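Local coordinates for protein putative Zn-dependent Alcohol Dehydrogenase (Rhodobacter sphaeroides, PDB 3IV6) that binds S-adenosylmethionine in a Rossmann-like domain and is probably a methyltransferase, despite its name as a putative zinc-dependent alcohol dehydrogenase, at residues N8-W22 with F75-L87. Residues are numbered along the deposited sequence; the frame is centred on the assembly and turned at random.
Sequences NSKAEAWELIGNQFW and FSQRMCDDLAEAL. With SAM (S-adenosylmethionine), chain E.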
loop_
_atom_site.group_PDB
_atom_site.type_symbol
_atom_site.label_atom_id
_atom_site.label_comp_id
_atom_site.label_asym_id
_atom_site.label_seq_id
_atom_site.Cartn_x
_atom_site.Cartn_y
_atom_site.Cartn_z
ATOM N N ASN A 8 14.501 6.575 1.500
ATOM C CA ASN A 8 13.189 6.524 0.864
ATOM C C ASN A 8 12.418 7.836 0.894
ATOM O O ASN A 8 11.640 8.095 1.788
ATOM C CB ASN A 8 12.341 5.424 1.489
ATOM C CG ASN A 8 11.228 4.964 0.577
ATOM O OD1 ASN A 8 10.844 5.663 -0.362
ATOM N ND2 ASN A 8 10.710 3.773 0.840
ATOM N N SER A 9 12.618 8.647 -0.126
ATOM C CA SER A 9 12.007 9.966 -0.197
ATOM C C SER A 9 10.507 9.928 -0.433
ATOM O O SER A 9 9.861 10.979 -0.446
ATOM C CB SER A 9 12.679 10.791 -1.303
ATOM O OG SER A 9 12.701 10.082 -2.530
ATOM N N LYS A 10 9.951 8.740 -0.662
ATOM C CA LYS A 10 8.498 8.626 -0.804
ATOM C C LYS A 10 7.812 8.975 0.512
ATOM O O LYS A 10 6.707 9.524 0.501
ATOM C CB LYS A 10 8.069 7.248 -1.274
ATOM C CG LYS A 10 8.434 6.990 -2.701
ATOM C CD LYS A 10 7.920 5.646 -3.185
ATOM C CE LYS A 10 7.981 5.572 -4.689
ATOM N NZ LYS A 10 7.309 4.393 -5.281
ATOM N N ALA A 11 8.467 8.702 1.640
ATOM C CA ALA A 11 7.857 9.050 2.913
ATOM C C ALA A 11 7.495 10.548 2.967
ATOM O O ALA A 11 6.491 10.926 3.572
ATOM C CB ALA A 11 8.729 8.631 4.087
ATOM N N GLU A 12 8.280 11.390 2.299
ATOM C CA GLU A 12 7.946 12.815 2.180
ATOM C C GLU A 12 6.545 13.064 1.618
ATOM O O GLU A 12 5.880 14.021 2.003
ATOM C CB GLU A 12 9.003 13.606 1.368
ATOM C CG GLU A 12 10.201 14.086 2.196
ATOM C CD GLU A 12 9.787 14.518 3.609
ATOM O OE1 GLU A 12 9.311 15.669 3.779
ATOM O OE2 GLU A 12 9.928 13.703 4.556
ATOM N N ALA A 13 6.095 12.206 0.715
ATOM C CA ALA A 13 4.766 12.357 0.149
ATOM C C ALA A 13 3.692 12.229 1.230
ATOM O O ALA A 13 2.614 12.786 1.119
ATOM C CB ALA A 13 4.535 11.334 -0.966
ATOM N N TRP A 14 3.966 11.497 2.290
ATOM C CA TRP A 14 2.874 11.271 3.231
ATOM C C TRP A 14 2.888 12.199 4.469
ATOM O O TRP A 14 1.895 12.312 5.195
ATOM C CB TRP A 14 2.758 9.781 3.566
ATOM C CG TRP A 14 2.571 8.947 2.333
ATOM C CD1 TRP A 14 3.552 8.475 1.509
ATOM C CD2 TRP A 14 1.328 8.489 1.769
ATOM N NE1 TRP A 14 3.004 7.746 0.474
ATOM C CE2 TRP A 14 1.647 7.732 0.618
ATOM C CE3 TRP A 14 -0.017 8.613 2.157
ATOM C CZ2 TRP A 14 0.659 7.116 -0.170
ATOM C CZ3 TRP A 14 -0.990 8.006 1.374
ATOM C CH2 TRP A 14 -0.647 7.267 0.220
ATOM N N GLU A 15 4.013 12.878 4.665
ATOM C CA GLU A 15 4.111 14.032 5.548
ATOM C C GLU A 15 3.135 15.121 5.140
ATOM O O GLU A 15 2.645 15.881 5.976
ATOM C CB GLU A 15 5.532 14.573 5.494
ATOM C CG GLU A 15 6.525 13.527 5.904
ATOM C CD GLU A 15 6.296 13.091 7.329
ATOM O OE1 GLU A 15 6.038 11.886 7.542
ATOM O OE2 GLU A 15 6.366 13.971 8.222
ATOM N N LEU A 16 2.863 15.174 3.842
ATOM C CA LEU A 16 1.909 16.090 3.250
ATOM C C LEU A 16 0.453 15.798 3.582
ATOM O O LEU A 16 -0.365 16.722 3.621
ATOM C CB LEU A 16 2.044 16.020 1.745
ATOM C CG LEU A 16 2.477 17.309 1.081
ATOM C CD1 LEU A 16 2.182 17.144 -0.380
ATOM C CD2 LEU A 16 1.701 18.473 1.667
ATOM N N ILE A 17 0.132 14.522 3.795
ATOM C CA ILE A 17 -1.256 14.086 3.843
ATOM C C ILE A 17 -1.767 13.874 5.259
ATOM O O ILE A 17 -2.741 14.505 5.681
ATOM C CB ILE A 17 -1.490 12.805 3.019
ATOM C CG1 ILE A 17 -1.237 13.049 1.523
ATOM C CG2 ILE A 17 -2.883 12.278 3.232
ATOM C CD1 ILE A 17 -1.891 14.284 0.968
ATOM N N GLY A 18 -1.108 13.008 6.012
ATOM C CA GLY A 18 -1.577 12.722 7.356
ATOM C C GLY A 18 -3.038 12.320 7.376
ATOM O O GLY A 18 -3.588 11.837 6.397
ATOM N N ASN A 19 -3.676 12.524 8.513
ATOM C CA ASN A 19 -5.066 12.169 8.668
ATOM C C ASN A 19 -6.033 12.628 7.561
ATOM O O ASN A 19 -7.161 12.175 7.501
ATOM C CB ASN A 19 -5.574 12.567 10.068
ATOM C CG ASN A 19 -5.537 14.078 10.338
ATOM O OD1 ASN A 19 -5.429 14.901 9.417
ATOM N ND2 ASN A 19 -5.658 14.443 11.616
ATOM N N GLN A 20 -5.617 13.519 6.682
ATOM C CA GLN A 20 -6.501 13.933 5.596
ATOM C C GLN A 20 -6.928 12.737 4.755
ATOM O O GLN A 20 -8.024 12.713 4.192
ATOM C CB GLN A 20 -5.818 14.959 4.696
ATOM C CG GLN A 20 -5.584 16.294 5.333
ATOM C CD GLN A 20 -4.895 17.239 4.394
ATOM O OE1 GLN A 20 -5.525 17.851 3.533
ATOM N NE2 GLN A 20 -3.586 17.358 4.543
ATOM N N PHE A 21 -6.059 11.741 4.673
ATOM C CA PHE A 21 -6.361 10.590 3.855
ATOM C C PHE A 21 -7.666 9.875 4.221
ATOM O O PHE A 21 -8.426 9.451 3.345
ATOM C CB PHE A 21 -5.225 9.588 3.835
ATOM C CG PHE A 21 -5.439 8.521 2.819
ATOM C CD1 PHE A 21 -5.052 8.726 1.504
ATOM C CD2 PHE A 21 -6.107 7.343 3.152
ATOM C CE1 PHE A 21 -5.271 7.771 0.541
ATOM C CE2 PHE A 21 -6.355 6.373 2.189
ATOM C CZ PHE A 21 -5.931 6.581 0.882
ATOM N N TRP A 22 -7.940 9.741 5.507
ATOM C CA TRP A 22 -9.166 9.072 5.900
ATOM C C TRP A 22 -10.273 10.013 6.393
ATOM O O TRP A 22 -11.336 9.552 6.828
ATOM C CB TRP A 22 -8.846 8.064 6.985
ATOM C CG TRP A 22 -8.456 8.674 8.350
ATOM C CD1 TRP A 22 -9.285 9.309 9.255
ATOM C CD2 TRP A 22 -7.176 8.633 8.964
ATOM N NE1 TRP A 22 -8.583 9.670 10.380
ATOM C CE2 TRP A 22 -7.283 9.258 10.224
ATOM C CE3 TRP A 22 -5.944 8.128 8.570
ATOM C CZ2 TRP A 22 -6.213 9.391 11.073
ATOM C CZ3 TRP A 22 -4.892 8.252 9.418
ATOM C CH2 TRP A 22 -5.023 8.880 10.651
ATOM N N PHE A 75 6.170 4.159 7.073
ATOM C CA PHE A 75 7.455 4.828 6.863
ATOM C C PHE A 75 7.419 6.353 6.997
ATOM O O PHE A 75 8.386 7.033 6.678
ATOM C CB PHE A 75 8.118 4.363 5.563
ATOM C CG PHE A 75 7.513 4.933 4.342
ATOM C CD1 PHE A 75 6.276 5.578 4.397
ATOM C CD2 PHE A 75 8.162 4.825 3.130
ATOM C CE1 PHE A 75 5.695 6.122 3.260
ATOM C CE2 PHE A 75 7.579 5.353 1.993
ATOM C CZ PHE A 75 6.336 6.007 2.065
ATOM N N SER A 76 6.309 6.870 7.490
ATOM C CA SER A 76 6.084 8.310 7.635
ATOM C C SER A 76 5.779 8.740 9.080
ATOM O O SER A 76 4.935 8.160 9.750
ATOM C CB SER A 76 4.956 8.765 6.704
ATOM O OG SER A 76 4.232 9.839 7.275
ATOM N N GLN A 77 6.463 9.757 9.574
ATOM C CA GLN A 77 6.261 10.108 10.968
ATOM C C GLN A 77 4.901 10.740 11.245
ATOM O O GLN A 77 4.331 10.524 12.308
ATOM C CB GLN A 77 7.341 11.048 11.452
ATOM C CG GLN A 77 7.258 11.286 12.937
ATOM C CD GLN A 77 7.463 10.018 13.735
ATOM O OE1 GLN A 77 8.466 9.310 13.570
ATOM N NE2 GLN A 77 6.524 9.729 14.620
ATOM N N ARG A 78 4.398 11.538 10.302
ATOM C CA ARG A 78 3.141 12.239 10.506
ATOM C C ARG A 78 1.977 11.250 10.531
ATOM O O ARG A 78 1.027 11.385 11.322
ATOM C CB ARG A 78 2.897 13.311 9.433
ATOM C CG ARG A 78 1.705 14.204 9.802
ATOM C CD ARG A 78 1.256 15.055 8.672
ATOM N NE ARG A 78 -0.127 15.523 8.847
ATOM C CZ ARG A 78 -0.733 16.430 8.068
ATOM N NH1 ARG A 78 -0.071 16.990 7.056
ATOM N NH2 ARG A 78 -2.004 16.773 8.297
HETATM N N MSE A 79 2.071 10.259 9.647
HETATM C CA MSE A 79 1.094 9.193 9.564
HETATM C C MSE A 79 0.983 8.462 10.875
HETATM O O MSE A 79 -0.105 8.389 11.444
HETATM C CB MSE A 79 1.404 8.259 8.406
HETATM C CG MSE A 79 0.847 8.821 7.106
HETATM SE SE MSE A 79 -1.136 9.007 7.136
HETATM C CE MSE A 79 -1.297 9.540 5.258
ATOM N N CYS A 80 2.112 7.980 11.386
ATOM C CA CYS A 80 2.143 7.414 12.743
ATOM C C CYS A 80 1.553 8.338 13.799
ATOM O O CYS A 80 0.843 7.890 14.699
ATOM C CB CYS A 80 3.558 6.991 13.173
ATOM S SG CYS A 80 4.378 5.809 12.063
ATOM N N ASP A 81 1.835 9.628 13.688
ATOM C CA ASP A 81 1.497 10.547 14.769
ATOM C C ASP A 81 0.008 10.827 14.783
ATOM O O ASP A 81 -0.622 10.772 15.846
ATOM C CB ASP A 81 2.329 11.839 14.688
ATOM C CG ASP A 81 3.777 11.659 15.193
ATOM O OD1 ASP A 81 4.079 10.608 15.793
ATOM O OD2 ASP A 81 4.608 12.581 14.998
ATOM N N ASP A 82 -0.545 11.086 13.598
ATOM C CA ASP A 82 -1.977 11.351 13.425
ATOM C C ASP A 82 -2.828 10.129 13.772
ATOM O O ASP A 82 -3.963 10.246 14.277
ATOM C CB ASP A 82 -2.275 11.779 11.985
ATOM C CG ASP A 82 -1.866 13.226 11.695
ATOM O OD1 ASP A 82 -1.360 13.892 12.626
ATOM O OD2 ASP A 82 -2.053 13.688 10.534
ATOM N N LEU A 83 -2.262 8.951 13.500
ATOM C CA LEU A 83 -2.934 7.695 13.797
ATOM C C LEU A 83 -2.954 7.487 15.311
ATOM O O LEU A 83 -4.003 7.190 15.888
ATOM C CB LEU A 83 -2.277 6.512 13.073
ATOM C CG LEU A 83 -2.952 5.205 13.508
ATOM C CD1 LEU A 83 -4.416 5.129 13.065
ATOM C CD2 LEU A 83 -2.179 3.968 13.131
ATOM N N ALA A 84 -1.797 7.656 15.954
ATOM C CA ALA A 84 -1.688 7.559 17.409
ATOM C C ALA A 84 -2.581 8.575 18.101
ATOM O O ALA A 84 -3.035 8.360 19.218
ATOM C CB ALA A 84 -0.266 7.759 17.852
ATOM N N GLU A 85 -2.824 9.697 17.448
ATOM C CA GLU A 85 -3.765 10.662 18.001
ATOM C C GLU A 85 -5.229 10.159 17.961
ATOM O O GLU A 85 -5.928 10.176 18.975
ATOM C CB GLU A 85 -3.598 12.005 17.295
ATOM C CG GLU A 85 -4.656 13.038 17.621
ATOM C CD GLU A 85 -4.483 14.293 16.787
ATOM O OE1 GLU A 85 -5.159 14.410 15.726
ATOM O OE2 GLU A 85 -3.656 15.148 17.194
ATOM N N ALA A 86 -5.664 9.704 16.787
ATOM C CA ALA A 86 -6.984 9.133 16.597
ATOM C C ALA A 86 -7.256 7.894 17.462
ATOM O O ALA A 86 -8.413 7.526 17.679
ATOM C CB ALA A 86 -7.185 8.804 15.135
ATOM N N LEU A 87 -6.206 7.247 17.956
ATOM C CA LEU A 87 -6.365 6.046 18.784
ATOM C C LEU A 87 -5.709 6.190 20.149
ATOM O O LEU A 87 -5.063 5.259 20.626
ATOM C CB LEU A 87 -5.730 4.850 18.074
ATOM C CG LEU A 87 -6.306 4.496 16.704
ATOM C CD1 LEU A 87 -5.433 3.489 15.997
ATOM C CD2 LEU A 87 -7.728 3.959 16.861
HETATM N N SAM E . -3.660 4.348 1.937
HETATM C CA SAM E . -4.542 3.427 1.242
HETATM C C SAM E . -5.444 2.697 2.214
HETATM O O SAM E . -5.403 2.865 3.441
HETATM O OXT SAM E . -6.246 1.940 1.718
HETATM C CB SAM E . -3.758 2.475 0.346
HETATM C CG SAM E . -2.280 2.830 0.133
HETATM S SD SAM E . -1.114 2.343 1.446
HETATM C CE SAM E . -2.193 1.698 2.756
HETATM C "C5'" SAM E . -0.450 3.942 2.032
HETATM C "C4'" SAM E . 0.093 4.022 3.455
HETATM O "O4'" SAM E . 1.231 3.188 3.579
HETATM C "C3'" SAM E . 0.573 5.413 3.826
HETATM O "O3'" SAM E . 0.260 5.598 5.187
HETATM C "C2'" SAM E . 2.082 5.347 3.708
HETATM O "O2'" SAM E . 2.720 6.155 4.673
HETATM C "C1'" SAM E . 2.388 3.885 3.977
HETATM N N9 SAM E . 3.533 3.416 3.185
HETATM C C8 SAM E . 3.732 3.624 1.845
HETATM N N7 SAM E . 4.916 3.059 1.486
HETATM C C5 SAM E . 5.490 2.483 2.579
HETATM C C6 SAM E . 6.693 1.774 2.765
HETATM N N6 SAM E . 7.556 1.544 1.772
HETATM N N1 SAM E . 6.997 1.328 4.026
HETATM C C2 SAM E . 6.128 1.598 5.076
HETATM N N3 SAM E . 4.944 2.274 4.905
HETATM C C4 SAM E . 4.627 2.716 3.666
HETATM O O HOH W 1 -5.793 12.358 13.909
#
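Glu15 reaches over the N-terminus of helix 77-86, where its OE1 accepts two bonds: from the N-cap hydroxyl Ser76 OG (2.7 Å) and, almost straight at 179°, from Arg78 N (3.2 Å). Ser76 OG in turn accepts from Met79 N, so carboxylate and hydroxyl together satisfy amides of the first turn. Arg78 runs the opposite way past Glu15, its chain extended with CG anti to the backbone N (chi1 -170°), and NH1 donates to Glu15 O (3.1 Å), which lies in the guanidinium plane. Arg78 NE forms a salt bridge with Asp82 OD2 (3.2 Å), whose anti lone pair takes Asn19 N (2.8 Å). One water links Asn19 ND2, Asp82 O and Glu85 OE1.

Phe75 lies between the adenine of S-adenosylmethionine and Ala11, whose CB sits over the ring. Trp14 covers the ribose with one face, its CD1 lies 3.6 Å from Phe75 CE1, and its edge meets selenomethionine Met79 CE (CE3 to CE, 3.5 Å); an alanine in place of Trp14 would probably uncover the ribose and leave Phe75 and Met79 CE without this neighbour. Segment 8-22 lies between helix 77-86 and helix 201-210, where Trp207 meets Trp14 edge-to-face, and helix 77-86 in turn packs on strand 93-96.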